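Local coordinates for protein glycerol dehydratase (Clostridium butyricum, PDB 1R9D) that acts as a B12-independent glycerol dehydratase of the glycyl radical family, probably removing water from glycerol by radical chemistry, at residues K492-M495 with E496-K500; E309-D312 with C313-K317. All blocks are in the same frame, centred on the assembly; numbering follows the deposited sequence.

Overall arrangement
The two contacts sit in different helices of the pyruvate formate lyase-like part of the chain. Contact 2 (309-317) comes first in sequence, in helix 304-317. Contact 1 (492-500) lies in the long helix 484-516. Their centres are 46 Å apart, on opposite sides of the centre of the chain. Their nearest atoms are about 36 Å apart, and they do not touch. Contact 2 is buried within one subunit. Contact 1 is partly buried, and its K500 packs on I194 of the second subunit. Both are local helix packing. The predicted glycyl radical position, G763, belongs to neither contact and is unmodified in this structure.

Contact 1 (K492-M495 with E496-K500); sequences KAQM and EYFVK
The amide of Q494 and the ring of F498 lie side by side, one helical turn apart, with their planes 36° apart. OE1 of Q494 meets the ring edge in plane, 3.7 Å from CE2 of F498. This buried oxygen has no hydrogen-bonding partner in the model. The same pair shares a backbone bond, F498 N to Q494 O, with an almost straight N-H...O angle of 176°. CD2 of Y497 stands 3.8 Å above one face of the F498 ring. M495 and V499 cross obliquely, with CG of M495 4.0 Å from CG2 of V499. M495 CG is anti to the backbone N (chi1 -170°), beside the carbonyl carbon, where it meets that methyl. K492 and E496 share a weak, water-mediated link: one water donates to E496 OE1 at 3.2 Å and accepts a weak bond from K492 NZ. A second water joins E496 OE1 to A493 O. Further out, NE2 of Q494 bonds to P473 O and T475 OG1, which fixes the amide's rotation. F451 packs on M495, F498 and V499, while helix 453-461 covers Q494 and F498. This is i to i+4 packing along an amphipathic alpha-helix, with a solvated polar side and a mostly apolar buried side that includes the Q494 amide.

Contact 2 (E309-D312 with C313-K317); sequences ELID and CIWIK
The indole of W315 meets methyl CG2 of I311, one turn earlier in the helix. The methyl sits to one side of the plane of the six-membered ring, about 3.4 Å off it. It lies near the CE3-CZ3 border, just outside the ring and not over its centre. CG2 of I311 is 3.5 Å from CZ3 of W315. A365, V369 and P374 touch the W315 side chain. This is i to i+4 packing in a buried alpha-helix, here 304-317 of the pyruvate formate lyase-like region. CG2 of I311 is anti to the backbone N, while CG1 stands beside that N (chi1 -68°); this turns the CG2 branch along the helix to the tryptophan. The carboxylate of D312 is gripped on both oxygens. OD2 links to H368 ND1 of helix 357-369, and OD1 bonds to Q308 NE2 within the same helix. E309 OE2 links to T10 and, by a salt bridge, to R12, both near the N terminus. Helix 11-22 packs on D312, C313 and I316, and helix 260-277 on L310, I314 and K317. K317 forms a salt bridge with E70. Four backbone bonds of the usual helical kind join the two segments. In one, W315 N reaches I311 O at 2.9 Å, with an N-H...O angle of 160°, and CE3 of the same tryptophan comes within 3.3 Å of that I311 oxygen.

Contact 1 (K492-M495 with E496-K500)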
loop_
_atom_site.group_PDB
_atom_site.type_symbol
_atom_site.label_atom_id
_atom_site.label_comp_id
_atom_site.label_asym_id
_atom_site.label_seq_id
_atom_site.Cartn_x
_atom_site.Cartn_y
_atom_site.Cartn_z
ATOM N N LYS A 492 -17.326 -22.787 25.274
ATOM C CA LYS A 492 -16.948 -21.393 25.069
ATOM C C LYS A 492 -15.473 -21.252 24.687
ATOM O O LYS A 492 -15.119 -20.398 23.871
ATOM C CB LYS A 492 -17.249 -20.576 26.329
ATOM C CG LYS A 492 -16.875 -19.096 26.239
ATOM C CD LYS A 492 -17.504 -18.321 27.389
ATOM C CE LYS A 492 -17.037 -16.876 27.445
ATOM N NZ LYS A 492 -15.651 -16.748 27.979
ATOM N N ALA A 493 -14.620 -22.094 25.266
ATOM C CA ALA A 493 -13.188 -22.052 24.975
ATOM C C ALA A 493 -12.891 -22.471 23.537
ATOM O O ALA A 493 -12.009 -21.899 22.883
ATOM C CB ALA A 493 -12.426 -22.943 25.948
ATOM N N GLN A 494 -13.607 -23.479 23.047
ATOM C CA GLN A 494 -13.417 -23.925 21.667
ATOM C C GLN A 494 -13.932 -22.834 20.724
ATOM O O GLN A 494 -13.290 -22.503 19.729
ATOM C CB GLN A 494 -14.186 -25.222 21.395
ATOM C CG GLN A 494 -13.638 -26.467 22.086
ATOM C CD GLN A 494 -12.228 -26.836 21.639
ATOM O OE1 GLN A 494 -11.868 -26.685 20.468
ATOM N NE2 GLN A 494 -11.429 -27.344 22.573
ATOM N N MET A 495 -15.098 -22.284 21.048
ATOM C CA MET A 495 -15.711 -21.230 20.239
ATOM C C MET A 495 -14.760 -20.042 20.119
ATOM O O MET A 495 -14.533 -19.513 19.029
ATOM C CB MET A 495 -17.023 -20.767 20.885
ATOM C CG MET A 495 -17.882 -19.846 20.020
ATOM S SD MET A 495 -18.715 -20.715 18.670
ATOM C CE MET A 495 -20.077 -21.521 19.558
ATOM N N GLU A 496 -14.202 -19.631 21.252
ATOM C CA GLU A 496 -13.284 -18.499 21.299
ATOM C C GLU A 496 -12.086 -18.637 20.370
ATOM O O GLU A 496 -11.727 -17.693 19.658
ATOM C CB GLU A 496 -12.795 -18.299 22.735
ATOM C CG GLU A 496 -11.703 -17.256 22.894
ATOM C CD GLU A 496 -11.260 -17.115 24.337
ATOM O OE1 GLU A 496 -10.918 -18.150 24.961
ATOM O OE2 GLU A 496 -11.251 -15.975 24.851
ATOM N N TYR A 497 -11.469 -19.813 20.375
ATOM C CA TYR A 497 -10.296 -20.063 19.552
ATOM C C TYR A 497 -10.575 -19.973 18.055
ATOM O O TYR A 497 -9.875 -19.271 17.326
ATOM C CB TYR A 497 -9.714 -21.442 19.866
ATOM C CG TYR A 497 -8.454 -21.760 19.084
ATOM C CD1 TYR A 497 -7.228 -21.221 19.463
ATOM C CD2 TYR A 497 -8.497 -22.565 17.945
ATOM C CE1 TYR A 497 -6.068 -21.472 18.733
ATOM C CE2 TYR A 497 -7.337 -22.822 17.200
ATOM C CZ TYR A 497 -6.130 -22.268 17.604
ATOM O OH TYR A 497 -4.979 -22.497 16.879
ATOM N N PHE A 498 -11.596 -20.683 17.592
ATOM C CA PHE A 498 -11.900 -20.668 16.168
ATOM C C PHE A 498 -12.532 -19.379 15.658
ATOM O O PHE A 498 -12.298 -18.995 14.512
ATOM C CB PHE A 498 -12.747 -21.890 15.811
ATOM C CG PHE A 498 -11.982 -23.180 15.893
ATOM C CD1 PHE A 498 -11.050 -23.513 14.913
ATOM C CD2 PHE A 498 -12.133 -24.026 16.986
ATOM C CE1 PHE A 498 -10.273 -24.671 15.020
ATOM C CE2 PHE A 498 -11.358 -25.189 17.104
ATOM C CZ PHE A 498 -10.428 -25.509 16.120
ATOM N N VAL A 499 -13.318 -18.699 16.488
ATOM C CA VAL A 499 -13.909 -17.443 16.044
ATOM C C VAL A 499 -12.774 -16.430 15.884
ATOM O O VAL A 499 -12.775 -15.628 14.957
ATOM C CB VAL A 499 -14.953 -16.900 17.046
ATOM C CG1 VAL A 499 -15.380 -15.494 16.641
ATOM C CG2 VAL A 499 -16.172 -17.811 17.062
ATOM N N LYS A 500 -11.794 -16.485 16.781
ATOM C CA LYS A 500 -10.662 -15.571 16.706
ATOM C C LYS A 500 -9.944 -15.706 15.362
ATOM O O LYS A 500 -9.667 -14.711 14.690
ATOM C CB LYS A 500 -9.662 -15.849 17.833
ATOM C CG LYS A 500 -8.514 -14.850 17.877
ATOM C CD LYS A 500 -7.187 -15.501 18.225
ATOM C CE LYS A 500 -7.205 -16.157 19.592
ATOM N NZ LYS A 500 -5.876 -16.760 19.914
HETATM O O HOH W 1 -13.399 -18.999 26.772
HETATM O O HOH W 2 -9.880 -20.480 23.886
#

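Contact 2 (E309-D312 with C313-K317)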
loop_
_atom_site.group_PDB
_atom_site.type_symbol
_atom_site.label_atom_id
_atom_site.label_comp_id
_atom_site.label_asym_id
_atom_site.label_seq_id
_atom_site.Cartn_x
_atom_site.Cartn_y
_atom_site.Cartn_z
ATOM N N GLU A 309 -44.705 -3.795 -17.876
ATOM C CA GLU A 309 -43.906 -4.602 -18.799
ATOM C C GLU A 309 -42.417 -4.270 -18.655
ATOM O O GLU A 309 -41.566 -5.152 -18.752
ATOM C CB GLU A 309 -44.366 -4.385 -20.254
ATOM C CG GLU A 309 -43.613 -5.225 -21.287
ATOM C CD GLU A 309 -44.212 -5.131 -22.690
ATOM O OE1 GLU A 309 -44.682 -4.039 -23.068
ATOM O OE2 GLU A 309 -44.201 -6.146 -23.422
ATOM N N LEU A 310 -42.106 -3.001 -18.408
ATOM C CA LEU A 310 -40.715 -2.581 -18.239
ATOM C C LEU A 310 -40.128 -3.184 -16.963
ATOM O O LEU A 310 -38.966 -3.608 -16.934
ATOM C CB LEU A 310 -40.624 -1.055 -18.185
ATOM C CG LEU A 310 -40.849 -0.337 -19.522
ATOM C CD1 LEU A 310 -40.861 1.163 -19.308
ATOM C CD2 LEU A 310 -39.753 -0.734 -20.498
ATOM N N ILE A 311 -40.932 -3.214 -15.906
ATOM C CA ILE A 311 -40.481 -3.798 -14.649
ATOM C C ILE A 311 -40.251 -5.294 -14.884
ATOM O O ILE A 311 -39.267 -5.860 -14.413
ATOM C CB ILE A 311 -41.521 -3.556 -13.524
ATOM C CG1 ILE A 311 -41.567 -2.060 -13.194
ATOM C CG2 ILE A 311 -41.160 -4.359 -12.277
ATOM C CD1 ILE A 311 -42.539 -1.686 -12.083
ATOM N N ASP A 312 -41.146 -5.929 -15.639
ATOM C CA ASP A 312 -40.990 -7.349 -15.936
ATOM C C ASP A 312 -39.679 -7.590 -16.680
ATOM O O ASP A 312 -38.997 -8.588 -16.441
ATOM C CB ASP A 312 -42.158 -7.870 -16.788
ATOM C CG ASP A 312 -43.486 -7.854 -16.047
ATOM O OD1 ASP A 312 -43.483 -7.789 -14.797
ATOM O OD2 ASP A 312 -44.540 -7.918 -16.722
ATOM N N CYS A 313 -39.323 -6.681 -17.586
ATOM C CA CYS A 313 -38.078 -6.825 -18.332
ATOM C C CYS A 313 -36.876 -6.739 -17.398
ATOM O O CYS A 313 -35.899 -7.463 -17.575
ATOM C CB CYS A 313 -37.969 -5.755 -19.419
ATOM S SG CYS A 313 -39.048 -6.070 -20.843
ATOM N N ILE A 314 -36.952 -5.850 -16.410
ATOM C CA ILE A 314 -35.861 -5.703 -15.450
ATOM C C ILE A 314 -35.742 -7.002 -14.656
ATOM O O ILE A 314 -34.642 -7.483 -14.391
ATOM C CB ILE A 314 -36.112 -4.523 -14.482
ATOM C CG1 ILE A 314 -35.894 -3.192 -15.217
ATOM C CG2 ILE A 314 -35.176 -4.622 -13.290
ATOM C CD1 ILE A 314 -36.222 -1.966 -14.390
ATOM N N TRP A 315 -36.883 -7.570 -14.280
ATOM C CA TRP A 315 -36.880 -8.829 -13.544
ATOM C C TRP A 315 -36.121 -9.873 -14.363
ATOM O O TRP A 315 -35.257 -10.582 -13.845
ATOM C CB TRP A 315 -38.314 -9.314 -13.294
ATOM C CG TRP A 315 -38.802 -9.167 -11.869
ATOM C CD1 TRP A 315 -39.352 -10.148 -11.091
ATOM C CD2 TRP A 315 -38.816 -7.971 -11.074
ATOM N NE1 TRP A 315 -39.710 -9.637 -9.864
ATOM C CE2 TRP A 315 -39.391 -8.306 -9.825
ATOM C CE3 TRP A 315 -38.398 -6.650 -11.293
ATOM C CZ2 TRP A 315 -39.560 -7.367 -8.798
ATOM C CZ3 TRP A 315 -38.565 -5.712 -10.269
ATOM C CH2 TRP A 315 -39.144 -6.080 -9.038
ATOM N N ILE A 316 -36.430 -9.960 -15.655
ATOM C CA ILE A 316 -35.752 -10.926 -16.504
ATOM C C ILE A 316 -34.246 -10.655 -16.608
ATOM O O ILE A 316 -33.443 -11.588 -16.561
ATOM C CB ILE A 316 -36.389 -10.965 -17.917
ATOM C CG1 ILE A 316 -37.831 -11.478 -17.804
ATOM C CG2 ILE A 316 -35.572 -11.858 -18.835
ATOM C CD1 ILE A 316 -38.603 -11.500 -19.110
ATOM N N LYS A 317 -33.862 -9.387 -16.742
ATOM C CA LYS A 317 -32.444 -9.033 -16.840
ATOM C C LYS A 317 -31.681 -9.472 -15.587
ATOM O O LYS A 317 -30.541 -9.920 -15.671
ATOM C CB LYS A 317 -32.268 -7.521 -17.039
ATOM C CG LYS A 317 -32.805 -6.981 -18.367
ATOM C CD LYS A 317 -32.187 -7.697 -19.560
ATOM C CE LYS A 317 -30.677 -7.557 -19.599
ATOM N NZ LYS A 317 -30.070 -8.367 -20.708
#